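Local coordinates for protein transcription anti-terminator antagonist UpxZ (Bacteroides uniformis ATCC 8492, PDB 4EPZ) that probably acts as an antagonist of transcription anti-termination, and so in the regulation of capsular polysaccharide synthesis, at residues 77-80 against 81-85; 57-60 against 61-65. One frame throughout, in Å; residues are numbered along the deposited sequence.

Interaction 1: residues 77-80 against 81-85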
loop_
_atom_site.group_PDB
_atom_site.type_symbol
_atom_site.label_atom_id
_atom_site.label_comp_id
_atom_site.label_asym_id
_atom_site.label_seq_id
_atom_site.Cartn_x
_atom_site.Cartn_y
_atom_site.Cartn_z
ATOM N N ASN A 77 -10.312 -14.406 -3.250
ATOM C CA ASN A 77 -11.449 -15.098 -3.886
ATOM C C ASN A 77 -11.204 -15.383 -5.386
ATOM O O ASN A 77 -12.157 -15.701 -6.105
ATOM C CB ASN A 77 -12.709 -14.237 -3.717
ATOM C CG ASN A 77 -12.753 -13.009 -4.614
ATOM O OD1 ASN A 77 -11.736 -12.561 -5.164
ATOM N ND2 ASN A 77 -13.936 -12.454 -4.802
ATOM N N GLY A 78 -9.965 -15.241 -5.848
ATOM C CA GLY A 78 -9.609 -15.448 -7.250
ATOM C C GLY A 78 -9.710 -14.222 -8.146
ATOM O O GLY A 78 -9.341 -14.284 -9.325
ATOM N N ASP A 79 -10.196 -13.099 -7.588
ATOM C CA ASP A 79 -10.394 -11.830 -8.297
ATOM C C ASP A 79 -9.526 -10.717 -7.707
ATOM O O ASP A 79 -9.557 -9.578 -8.191
ATOM C CB ASP A 79 -11.878 -11.432 -8.214
ATOM C CG ASP A 79 -12.357 -10.502 -9.316
ATOM O OD1 ASP A 79 -11.921 -10.687 -10.494
ATOM O OD2 ASP A 79 -13.192 -9.609 -9.018
ATOM N N LYS A 80 -8.775 -11.023 -6.629
ATOM C CA LYS A 80 -7.974 -9.996 -5.951
ATOM C C LYS A 80 -6.897 -9.391 -6.876
ATOM O O LYS A 80 -6.703 -8.157 -6.871
ATOM C CB LYS A 80 -7.331 -10.588 -4.692
ATOM C CG LYS A 80 -6.848 -9.512 -3.730
ATOM C CD LYS A 80 -6.635 -10.076 -2.322
ATOM C CE LYS A 80 -5.342 -10.837 -2.209
ATOM N NZ LYS A 80 -5.068 -11.240 -0.791
ATOM N N GLU A 81 -6.213 -10.231 -7.684
ATOM C CA GLU A 81 -5.180 -9.707 -8.599
ATOM C C GLU A 81 -5.798 -8.738 -9.616
ATOM O O GLU A 81 -5.240 -7.662 -9.865
ATOM C CB GLU A 81 -4.428 -10.837 -9.309
ATOM C CG GLU A 81 -3.564 -11.651 -8.350
ATOM C CD GLU A 81 -2.559 -10.876 -7.517
ATOM O OE1 GLU A 81 -1.843 -10.020 -8.086
ATOM O OE2 GLU A 81 -2.527 -11.089 -6.282
ATOM N N ARG A 82 -6.963 -9.103 -10.184
ATOM C CA ARG A 82 -7.649 -8.203 -11.118
ATOM C C ARG A 82 -7.995 -6.872 -10.391
ATOM O O ARG A 82 -7.768 -5.789 -10.939
ATOM C CB ARG A 82 -8.928 -8.861 -11.642
ATOM C CG ARG A 82 -9.659 -7.990 -12.691
ATOM C CD ARG A 82 -11.060 -8.501 -13.015
ATOM N NE ARG A 82 -11.955 -8.405 -11.858
ATOM C CZ ARG A 82 -12.538 -7.290 -11.426
ATOM N NH1 ARG A 82 -12.383 -6.149 -12.091
ATOM N NH2 ARG A 82 -13.301 -7.311 -10.340
ATOM N N LYS A 83 -8.570 -6.950 -9.163
ATOM C CA LYS A 83 -8.922 -5.741 -8.394
ATOM C C LYS A 83 -7.674 -4.871 -8.094
ATOM O O LYS A 83 -7.762 -3.639 -8.153
ATOM C CB LYS A 83 -9.647 -6.090 -7.082
ATOM C CG LYS A 83 -11.032 -6.717 -7.266
ATOM C CD LYS A 83 -11.625 -6.950 -5.859
ATOM C CE LYS A 83 -12.941 -7.676 -5.876
ATOM N NZ LYS A 83 -13.143 -8.405 -4.598
ATOM N N LYS A 84 -6.508 -5.491 -7.813
ATOM C CA LYS A 84 -5.301 -4.707 -7.552
ATOM C C LYS A 84 -4.901 -3.904 -8.787
ATOM O O LYS A 84 -4.511 -2.750 -8.657
ATOM C CB LYS A 84 -4.146 -5.581 -7.069
ATOM C CG LYS A 84 -4.396 -6.028 -5.639
ATOM C CD LYS A 84 -3.128 -6.445 -4.937
ATOM C CE LYS A 84 -2.589 -7.754 -5.433
ATOM N NZ LYS A 84 -1.357 -8.147 -4.678
ATOM N N GLN A 85 -5.094 -4.463 -9.988
ATOM C CA GLN A 85 -4.757 -3.731 -11.213
ATOM C C GLN A 85 -5.708 -2.577 -11.419
ATOM O O GLN A 85 -5.272 -1.511 -11.845
ATOM C CB GLN A 85 -4.723 -4.648 -12.428
ATOM C CG GLN A 85 -3.565 -5.667 -12.261
ATOM C CD GLN A 85 -3.115 -6.085 -13.611
ATOM O OE1 GLN A 85 -3.915 -6.539 -14.422
ATOM N NE2 GLN A 85 -1.867 -5.834 -13.922
HETATM O O HOH W 1 -14.725 -10.442 -6.834
HETATM O O HOH W 2 -7.682 -11.953 -10.369
#

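Interaction 2: residues 57-60 against 61-65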
loop_
_atom_site.group_PDB
_atom_site.type_symbol
_atom_site.label_atom_id
_atom_site.label_comp_id
_atom_site.label_asym_id
_atom_site.label_seq_id
_atom_site.Cartn_x
_atom_site.Cartn_y
_atom_site.Cartn_z
ATOM N N GLU A 57 -6.741 13.980 -3.096
ATOM C CA GLU A 57 -6.225 13.513 -1.788
ATOM C C GLU A 57 -7.103 12.370 -1.248
ATOM O O GLU A 57 -6.579 11.388 -0.720
ATOM C CB GLU A 57 -6.156 14.701 -0.796
ATOM C CG GLU A 57 -5.553 14.304 0.542
ATOM C CD GLU A 57 -5.405 15.387 1.606
ATOM O OE1 GLU A 57 -5.448 16.584 1.258
ATOM O OE2 GLU A 57 -5.275 15.022 2.795
ATOM N N GLU A 58 -8.428 12.489 -1.381
ATOM C CA GLU A 58 -9.320 11.431 -0.910
ATOM C C GLU A 58 -9.085 10.159 -1.757
ATOM O O GLU A 58 -8.904 9.078 -1.197
ATOM C CB GLU A 58 -10.758 11.897 -0.975
ATOM C CG GLU A 58 -11.687 10.858 -0.393
ATOM C CD GLU A 58 -13.113 11.340 -0.407
ATOM O OE1 GLU A 58 -13.701 11.390 -1.508
ATOM O OE2 GLU A 58 -13.588 11.799 0.654
ATOM N N GLU A 59 -9.022 10.317 -3.092
ATOM C CA GLU A 59 -8.728 9.219 -4.010
ATOM C C GLU A 59 -7.371 8.542 -3.655
ATOM O O GLU A 59 -7.327 7.318 -3.598
ATOM C CB GLU A 59 -8.771 9.717 -5.472
ATOM C CG GLU A 59 -8.522 8.646 -6.549
ATOM C CD GLU A 59 -9.517 7.506 -6.743
ATOM O OE1 GLU A 59 -10.459 7.354 -5.927
ATOM O OE2 GLU A 59 -9.381 6.790 -7.765
ATOM N N GLY A 60 -6.314 9.313 -3.360
ATOM C CA GLY A 60 -5.039 8.742 -2.929
ATOM C C GLY A 60 -5.192 7.879 -1.683
ATOM O O GLY A 60 -4.646 6.775 -1.607
ATOM N N ASN A 61 -5.913 8.385 -0.668
ATOM C CA ASN A 61 -6.090 7.644 0.588
ATOM C C ASN A 61 -6.917 6.379 0.361
ATOM O O ASN A 61 -6.614 5.345 0.962
ATOM C CB ASN A 61 -6.759 8.535 1.630
ATOM C CG ASN A 61 -5.719 9.393 2.289
ATOM O OD1 ASN A 61 -4.894 8.888 3.052
ATOM N ND2 ASN A 61 -5.692 10.682 1.970
ATOM N N LEU A 62 -7.977 6.479 -0.478
ATOM C CA LEU A 62 -8.793 5.306 -0.817
ATOM C C LEU A 62 -7.932 4.237 -1.504
ATOM O O LEU A 62 -7.966 3.055 -1.123
ATOM C CB LEU A 62 -9.931 5.733 -1.753
ATOM C CG LEU A 62 -11.201 6.313 -1.142
ATOM C CD1 LEU A 62 -12.123 6.810 -2.273
ATOM C CD2 LEU A 62 -11.970 5.224 -0.339
ATOM N N CYS A 63 -7.167 4.644 -2.532
ATOM C CA CYS A 63 -6.314 3.719 -3.275
ATOM C C CYS A 63 -5.275 3.095 -2.388
ATOM O O CYS A 63 -5.010 1.902 -2.510
ATOM C CB CYS A 63 -5.664 4.432 -4.442
ATOM S SG CYS A 63 -6.829 4.770 -5.762
ATOM N N LEU A 64 -4.633 3.910 -1.532
ATOM C CA LEU A 64 -3.628 3.353 -0.643
ATOM C C LEU A 64 -4.257 2.335 0.310
ATOM O O LEU A 64 -3.705 1.242 0.468
ATOM C CB LEU A 64 -2.912 4.446 0.149
ATOM C CG LEU A 64 -1.832 3.920 1.119
ATOM C CD1 LEU A 64 -0.712 3.188 0.363
ATOM C CD2 LEU A 64 -1.274 5.053 1.980
ATOM N N ALA A 65 -5.424 2.671 0.905
ATOM C CA ALA A 65 -6.108 1.722 1.796
ATOM C C ALA A 65 -6.409 0.393 1.076
ATOM O O ALA A 65 -6.205 -0.673 1.651
ATOM C CB ALA A 65 -7.408 2.327 2.326
HETATM O O HOH W 3 -3.886 12.724 3.123
#

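Interaction 1: residues 77-80 against 81-85
Asp79 and Arg82 are joined side-on by a two-pronged salt bridge, each carboxylate oxygen taking one guanidinium nitrogen. Arg82 NE donates to Asp79 OD1 at 2.7 Å with an N-H...O angle of 161°, and Arg82 NH2 reaches Asp79 OD2 at the same 2.7 Å. Both oxygens are met on their syn side and lie close to the guanidinium plane, yet the two flat groups are turned 32° apart, so the pairing is twisted rather than coplanar. With CG anti to the backbone N (chi1 -156°), the Asp79 carboxylate swings alongside the first turn of the helix, where the arginine bends back at chi3 to meet it. Lys83 N donates to Asp79 O at 3.0 Å and Lys84 N to Lys80 O at 2.8 Å, the i to i+4 bonds that open helix 80-92. Just upstream, Asn77 forms an Asx turn: its OD1 accepts from Asp79 N at 2.9 Å, the donor standing above the carbonyl plane. Gly78 adopts a positive phi, at which a CB would collide with the preceding carbonyl oxygen. One water is held by Asn77 ND2 and Asp79 OD2, with a weak bond from Lys83 NZ; a second joins Gly78 O to Arg82 N. Replacing Asp79 by an alanine would probably leave the Arg82 guanidinium without its carboxylate mate and free to turn, and deprive the first water of an acceptor. The Lys83 chain runs extended past Asp79, with Lys83 CG 3.3 Å from Asp79 O and Lys83 CE near Asp79 OD2, toward its salt bridge with Asp46. On the flank by helix 56-72, Lys84 CG packs on Lys80 O, while its NZ pairs with Glu114 and Lys80 NZ bonds to the carbonyls of Tyr70 and Tyr75.

Interaction 2: residues 57-60 against 61-65
Two successive turns near the start of helix 56-72 meet here, and Asn61 folds back on the carbonyl of Glu57. Glu57 O is gripped by two donors, Asn61 N at 3.1 Å and Asn61 ND2 at 2.9 Å, arriving from opposite faces of the carbonyl plane. The side-chain bond is the more bent, with an N-H...O angle of 137° and ND2 well above that plane. Asn61 CG, beside its own backbone N (chi1 -83°), brings the amide there. The Glu57 side chain lies alongside Asn61, pointing the same way, and a water bridges Glu57 OE2 and Asn61 ND2. Leu62 N to Glu58 O, Cys63 N to Glu59 O and Leu64 N to Gly60 O, each 2.9 Å, continue the ladder. Glu59 bends at chi2, which carries its OE2 to 3.8 Å from Cys63 SG and its OE1 within van der Waals reach of Leu62 CD1, the Glu59 and Leu62 side chains crossing at about a right angle; the buried carboxylate is paired with Arg90. Asn61 and Leu64 touch Leu103, and Leu62 meets Leu5. The i to i+4 bonds mark regular alpha-helix, and contacts with helices 5-20, 80-92 and 102-115 place helix 56-72 inside this all-helical chain.

Interaction 2 comes first along the chain, near the start of helix 56-72; interaction 1 follows, where the loop after that helix leads into helix 80-92. The centres of the two interactions are about 18 Å apart and their nearest atoms about 8 Å, so they do not touch. The consecutive helices nevertheless pack together: Lys83 and Lys84 of interaction 1 lie against Tyr70, and Glu59 and Cys63 of interaction 2 meet Arg90. The centre of interaction 2, a buried contact, lies about 10 Å from the chain centre, that of the partly buried interaction 1 about 15 Å. This packing of helices 56-72 and 80-92 joins both into one helical framework.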